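Local coordinates for cellulose-binding protein (Saccharophagus degradans, PDB 2X32) that binds a long-chain polyisoprenoid diphosphate in an elongated pocket and is implicated in plant cell wall breakdown, at residues 70-75 against 108-113. Residues are numbered along the deposited sequence; the frame is centred on the assembly and turned at random.
With OTP ((2E,6E,10E,14E,18E,22E,26E)-3,7,11,15,19,23,27,31-octamethyldotriaconta-2,6,10,14,18,22,26,30-octaenyl trihydrogen diphosphate), chain C.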
ATOM      1  N   TYR A  70     -16.539   0.292   8.890  1.00  6.62           N
ATOM      2  CA  TYR A  70     -16.744   1.719   9.139  1.00  7.29           C
ATOM      3  C   TYR A  70     -15.637   2.601   8.671  1.00  7.21           C
ATOM      4  O   TYR A  70     -15.874   3.797   8.489  1.00  9.65           O
ATOM      5  CB  TYR A  70     -16.979   1.975  10.618  1.00  8.18           C
ATOM      6  CG  TYR A  70     -18.078   1.123  11.157  1.00 10.92           C
ATOM      7  CD1 TYR A  70     -19.359   1.132  10.596  1.00  9.49           C
ATOM      8  CD2 TYR A  70     -17.820   0.305  12.205  1.00 11.24           C
ATOM      9  CE1 TYR A  70     -20.371   0.310  11.123  1.00 11.64           C
ATOM     10  CE2 TYR A  70     -18.782  -0.504  12.715  1.00 12.65           C
ATOM     11  CZ  TYR A  70     -20.033  -0.522  12.179  1.00 10.34           C
ATOM     12  OH  TYR A  70     -20.958  -1.357  12.823  1.00 16.15           O
ATOM     13  N   LEU A  71     -14.446   2.055   8.421  1.00  5.89           N
ATOM     14  CA  LEU A  71     -13.358   2.863   7.887  1.00  5.77           C
ATOM     15  C   LEU A  71     -13.288   2.697   6.364  1.00  5.10           C
ATOM     16  O   LEU A  71     -13.598   3.621   5.618  1.00  6.62           O
ATOM     17  CB  LEU A  71     -12.055   2.592   8.605  1.00  6.73           C
ATOM     18  CG  LEU A  71     -10.848   3.332   8.067  1.00  7.74           C
ATOM     19  CD1 LEU A  71     -10.929   4.795   8.484  1.00  6.76           C
ATOM     20  CD2 LEU A  71      -9.562   2.598   8.531  1.00  8.50           C
ATOM     21  N   PHE A  72     -12.857   1.519   5.901  1.00  4.47           N
ATOM     22  CA  PHE A  72     -12.706   1.268   4.520  1.00  5.27           C
ATOM     23  C   PHE A  72     -14.036   1.098   3.813  1.00  5.19           C
ATOM     24  O   PHE A  72     -14.145   1.327   2.603  1.00  5.04           O
ATOM     25  CB  PHE A  72     -11.832   0.053   4.293  1.00  4.60           C
ATOM     26  CG  PHE A  72     -10.447   0.225   4.858  1.00  6.12           C
ATOM     27  CD1 PHE A  72      -9.689   1.355   4.506  1.00  6.17           C
ATOM     28  CD2 PHE A  72      -9.877  -0.702   5.672  1.00  7.02           C
ATOM     29  CE1 PHE A  72      -8.451   1.536   5.021  1.00  7.18           C
ATOM     30  CE2 PHE A  72      -8.626  -0.513   6.206  1.00  7.33           C
ATOM     31  CZ  PHE A  72      -7.908   0.566   5.899  1.00  8.24           C
ATOM     32  N   GLU A  73     -15.055   0.661   4.556  1.00  5.37           N
ATOM     33  CA  GLU A  73     -16.422   0.412   3.997  1.00  6.06           C
ATOM     34  C   GLU A  73     -16.342  -0.590   2.867  1.00  5.17           C
ATOM     35  O   GLU A  73     -16.733  -0.316   1.746  1.00  5.32           O
ATOM     36  CB  GLU A  73     -17.070   1.726   3.546  1.00  6.13           C
ATOM     37  CG  GLU A  73     -17.222   2.692   4.658  1.00  7.45           C
ATOM     38  CD  GLU A  73     -18.028   3.890   4.213  1.00 11.44           C
ATOM     39  OE1 GLU A  73     -17.477   4.800   3.604  1.00 10.46           O
ATOM     40  OE2 GLU A  73     -19.257   3.929   4.465  1.00 14.54           O
ATOM     41  N   THR A  74     -15.803  -1.778   3.198  1.00  5.02           N
ATOM     42  CA  THR A  74     -15.467  -2.783   2.198  1.00  5.42           C
ATOM     43  C   THR A  74     -16.643  -3.390   1.414  1.00  6.03           C
ATOM     44  O   THR A  74     -16.404  -3.947   0.326  1.00  7.99           O
ATOM     45  CB  THR A  74     -14.603  -3.907   2.779  1.00  4.89           C
ATOM     46  OG1 THR A  74     -15.342  -4.655   3.728  1.00  5.09           O
ATOM     47  CG2 THR A  74     -13.291  -3.352   3.389  1.00  5.77           C
ATOM     48  N   ALA A  75     -17.866  -3.274   1.909  1.00  7.57           N
ATOM     49  CA  ALA A  75     -19.024  -3.731   1.088  1.00  8.42           C
ATOM     50  C   ALA A  75     -19.106  -2.889  -0.190  1.00 10.01           C
ATOM     51  O   ALA A  75     -19.613  -3.352  -1.230  1.00 12.09           O
ATOM     52  CB  ALA A  75     -20.307  -3.728   1.860  1.00  8.63           C
ATOM     53  N   LEU A 108      -3.429   6.304  -6.471  1.00  4.74           N
ATOM     54  CA  LEU A 108      -4.037   5.449  -5.436  1.00  4.47           C
ATOM     55  C   LEU A 108      -5.538   5.663  -5.470  1.00  5.37           C
ATOM     56  O   LEU A 108      -6.026   6.770  -5.181  1.00  5.34           O
ATOM     57  CB  LEU A 108      -3.486   5.733  -4.043  1.00  4.00           C
ATOM     58  CG  LEU A 108      -4.240   5.057  -2.894  1.00  4.89           C
ATOM     59  CD1 LEU A 108      -4.148   3.508  -2.955  1.00  6.54           C
ATOM     60  CD2 LEU A 108      -3.619   5.579  -1.542  1.00  6.10           C
ATOM     61  N   ASP A 109      -6.285   4.606  -5.774  1.00  4.31           N
ATOM     62  CA  ASP A 109      -7.738   4.576  -5.740  1.00  5.27           C
ATOM     63  C   ASP A 109      -8.146   3.908  -4.438  1.00  4.24           C
ATOM     64  O   ASP A 109      -8.060   2.662  -4.319  1.00  5.28           O
ATOM     65  CB  ASP A 109      -8.278   3.820  -6.965  1.00  6.72           C
ATOM     66  CG  ASP A 109      -9.760   3.571  -6.905  1.00 10.04           C
ATOM     67  OD1 ASP A 109     -10.449   4.351  -6.247  1.00  9.53           O
ATOM     68  OD2 ASP A 109     -10.221   2.538  -7.471  1.00 15.43           O
ATOM     69  N   LEU A 110      -8.478   4.736  -3.436  1.00  4.93           N
ATOM     70  CA  LEU A 110      -8.831   4.298  -2.105  1.00  4.18           C
ATOM     71  C   LEU A 110     -10.072   5.010  -1.650  1.00  4.60           C
ATOM     72  O   LEU A 110     -10.135   6.253  -1.719  1.00  5.09           O
ATOM     73  CB  LEU A 110      -7.708   4.635  -1.137  1.00  4.26           C
ATOM     74  CG  LEU A 110      -7.924   4.442   0.357  1.00  3.21           C
ATOM     75  CD1 LEU A 110      -8.253   2.920   0.645  1.00  4.70           C
ATOM     76  CD2 LEU A 110      -6.693   4.892   1.157  1.00  3.77           C
ATOM     77  N   HIS A 111     -11.023   4.228  -1.150  1.00  5.65           N
ATOM     78  CA  HIS A 111     -12.230   4.756  -0.567  1.00  4.97           C
ATOM     79  C   HIS A 111     -12.952   5.748  -1.479  1.00  6.03           C
ATOM     80  O   HIS A 111     -13.513   6.766  -1.021  1.00  6.50           O
ATOM     81  CB  HIS A 111     -11.920   5.331   0.807  1.00  5.26           C
ATOM     82  CG  HIS A 111     -13.112   5.650   1.647  1.00  5.15           C
ATOM     83  ND1 HIS A 111     -14.058   4.732   2.069  1.00  8.81           N
ATOM     84  CD2 HIS A 111     -13.511   6.846   2.132  1.00  3.24           C
ATOM     85  CE1 HIS A 111     -14.989   5.376   2.785  1.00  2.16           C
ATOM     86  NE2 HIS A 111     -14.666   6.648   2.827  1.00  9.67           N
ATOM     87  N   GLY A 112     -12.945   5.419  -2.772  1.00  6.47           N
ATOM     88  CA  GLY A 112     -13.609   6.207  -3.805  1.00  8.18           C
ATOM     89  C   GLY A 112     -13.044   7.546  -4.139  1.00  8.48           C
ATOM     90  O   GLY A 112     -13.766   8.349  -4.796  1.00  9.82           O
ATOM     91  N   VAL A 113     -11.809   7.834  -3.728  1.00  8.25           N
ATOM     92  CA  VAL A 113     -11.190   9.131  -4.001  1.00  8.68           C
ATOM     93  C   VAL A 113      -9.795   8.957  -4.617  1.00  9.86           C
ATOM     94  O   VAL A 113      -8.786   9.047  -3.873  1.00 11.69           O
ATOM     95  CB  VAL A 113     -11.040   9.976  -2.732  1.00  8.80           C
ATOM     96  CG1 VAL A 113     -10.633  11.408  -3.086  1.00  8.39           C
ATOM     97  CG2 VAL A 113     -12.338  10.050  -1.949  1.00 10.08           C
TER
HETATM   98  O7  OTP C1174      -7.650   1.880  22.673  0.50 32.14           O
HETATM   99  P2  OTP C1174      -8.696   0.827  22.418  0.50 29.91           P
HETATM  100  O5  OTP C1174      -9.965   1.050  23.223  0.50 31.96           O
HETATM  101  O6  OTP C1174      -8.180  -0.586  22.446  0.50 29.44           O
HETATM  102  O4  OTP C1174      -9.179   1.133  20.871  1.00 32.65           O
HETATM  103  P1  OTP C1174      -8.918   0.212  19.569  1.00 31.70           P
HETATM  104  O2  OTP C1174      -7.485   0.495  19.165  1.00 33.32           O
HETATM  105  O3  OTP C1174      -9.487  -1.190  19.655  1.00 37.61           O
HETATM  106  O1  OTP C1174      -9.707   0.897  18.333  1.00 30.72           O
HETATM  107  C40 OTP C1174      -9.199   2.154  17.842  1.00 23.59           C
HETATM  108  C39 OTP C1174      -8.781   2.029  16.371  1.00 20.06           C
HETATM  109  C37 OTP C1174      -7.636   2.486  15.901  1.00 16.74           C
HETATM  110  C38 OTP C1174      -6.515   3.164  16.699  1.00 17.55           C
HETATM  111  C36 OTP C1174      -7.340   2.360  14.410  1.00 17.38           C
HETATM  112  C35 OTP C1174      -7.410   3.655  13.643  1.00 18.06           C
HETATM  113  C34 OTP C1174      -6.999   3.447  12.172  1.00 17.41           C
HETATM  114  C32 OTP C1174      -6.341   4.333  11.415  1.00 13.20           C
HETATM  115  C33 OTP C1174      -5.827   5.623  11.958  1.00 14.32           C
HETATM  116  C31 OTP C1174      -5.964   3.898   9.991  1.00 13.34           C
HETATM  117  C30 OTP C1174      -6.421   4.761   8.842  1.00 13.68           C
HETATM  118  C29 OTP C1174      -5.881   4.265   7.505  1.00 11.86           C
HETATM  119  C27 OTP C1174      -5.508   5.056   6.505  1.00 10.61           C
HETATM  120  C28 OTP C1174      -5.667   6.575   6.487  1.00 13.01           C
HETATM  121  C26 OTP C1174      -4.832   4.494   5.274  1.00 10.32           C
HETATM  122  C25 OTP C1174      -4.535   3.010   5.275  1.00  8.88           C
HETATM  123  C24 OTP C1174      -3.494   2.567   4.232  1.00  9.27           C
HETATM  124  C22 OTP C1174      -3.752   1.993   3.059  1.00  8.65           C
HETATM  125  C23 OTP C1174      -5.107   1.535   2.581  1.00 10.54           C
HETATM  126  C21 OTP C1174      -2.592   1.709   2.149  1.00  8.95           C
HETATM  127  C20 OTP C1174      -2.569   2.605   0.883  1.00 12.14           C
HETATM  128  C19 OTP C1174      -1.425   2.285  -0.079  1.00  9.21           C
HETATM  129  C17 OTP C1174      -0.311   2.998  -0.246  1.00  8.99           C
HETATM  130  C18 OTP C1174      -0.031   4.341   0.332  1.00 11.92           C
HETATM  131  C16 OTP C1174       0.797   2.417  -1.110  1.00  8.54           C
HETATM  132  C15 OTP C1174       1.129   3.280  -2.293  1.00  7.86           C
HETATM  133  C14 OTP C1174       1.955   2.535  -3.310  1.00  8.57           C
HETATM  134  C12 OTP C1174       2.933   3.086  -4.072  1.00  8.65           C
HETATM  135  C13 OTP C1174       3.350   4.548  -3.922  1.00 13.39           C
HETATM  136  C11 OTP C1174       3.683   2.303  -5.099  1.00  7.24           C
HETATM  137  C10 OTP C1174       3.470   0.843  -5.149  1.00  8.19           C
HETATM  138  C9  OTP C1174       4.439   0.046  -6.025  1.00  8.40           C
HETATM  139  C7  OTP C1174       4.182  -0.485  -7.231  1.00  7.54           C
HETATM  140  C8  OTP C1174       2.833  -0.515  -7.922  1.00  7.25           C
HETATM  141  C6  OTP C1174       5.320  -1.161  -7.959  1.00  6.38           C
HETATM  142  C5  OTP C1174       6.001  -0.285  -8.994  1.00  8.10           C
HETATM  143  C4  OTP C1174       7.060  -1.015  -9.767  1.00  9.13           C
HETATM  144  C2  OTP C1174       8.203  -0.446 -10.164  1.00  8.20           C
HETATM  145  C3  OTP C1174       8.657   0.959  -9.966  1.00 11.22           C
HETATM  146  C1  OTP C1174       9.162  -1.289 -10.957  1.00  8.78           C
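His111, in the type I' beta turn that runs from Leu110 to Val113, lays its imidazole against the end of helix 61-72, where Phe72 and Glu73 carry the chain out of the helix. The turn links the antiparallel strands 99-109 and 115-125 of the curled sheet of this YceI-like domain and is closed by Val113 N to Leu110 O at 3.1 Å. The imidazole CG lies anti to the backbone N (chi1 -168°), which carries the ring away from the turn backbone and puts ND1 and CE1 at the helix end. There His111 ND1 donates a hydrogen bond to Phe72 O; at 3.4 Å and an N-H...O angle of 152° it is weak, though the acceptor does lie at the ring edge, near its plane. The carboxylate of Glu73 is modelled implausibly close to that ring edge, so its exact position is doubtful; Glu73 OE1 to His111 NE2, at 3.5 Å, has too poor an angle for a hydrogen bond. Tyr77 meets the same imidazole with its own ring. Replacing His111 with alanine removes the ring, which would probably leave Phe72 O without this donor and open a gap between the turn and the helix end.

On the side facing the bound polyprenyl chain, the contact is apolar: Phe72 CD1 approaches Leu110 CD1 at 4.4 Å, a loose contact. Leu71 CD2 lies 3.7 Å above one face of the Phe72 ring, toward its rim, and also touches OTP C30. One methyl branch of the ligand, C23, sits 4.1 Å from Phe72 CE1 and 3.9 Å from Leu110 CD1.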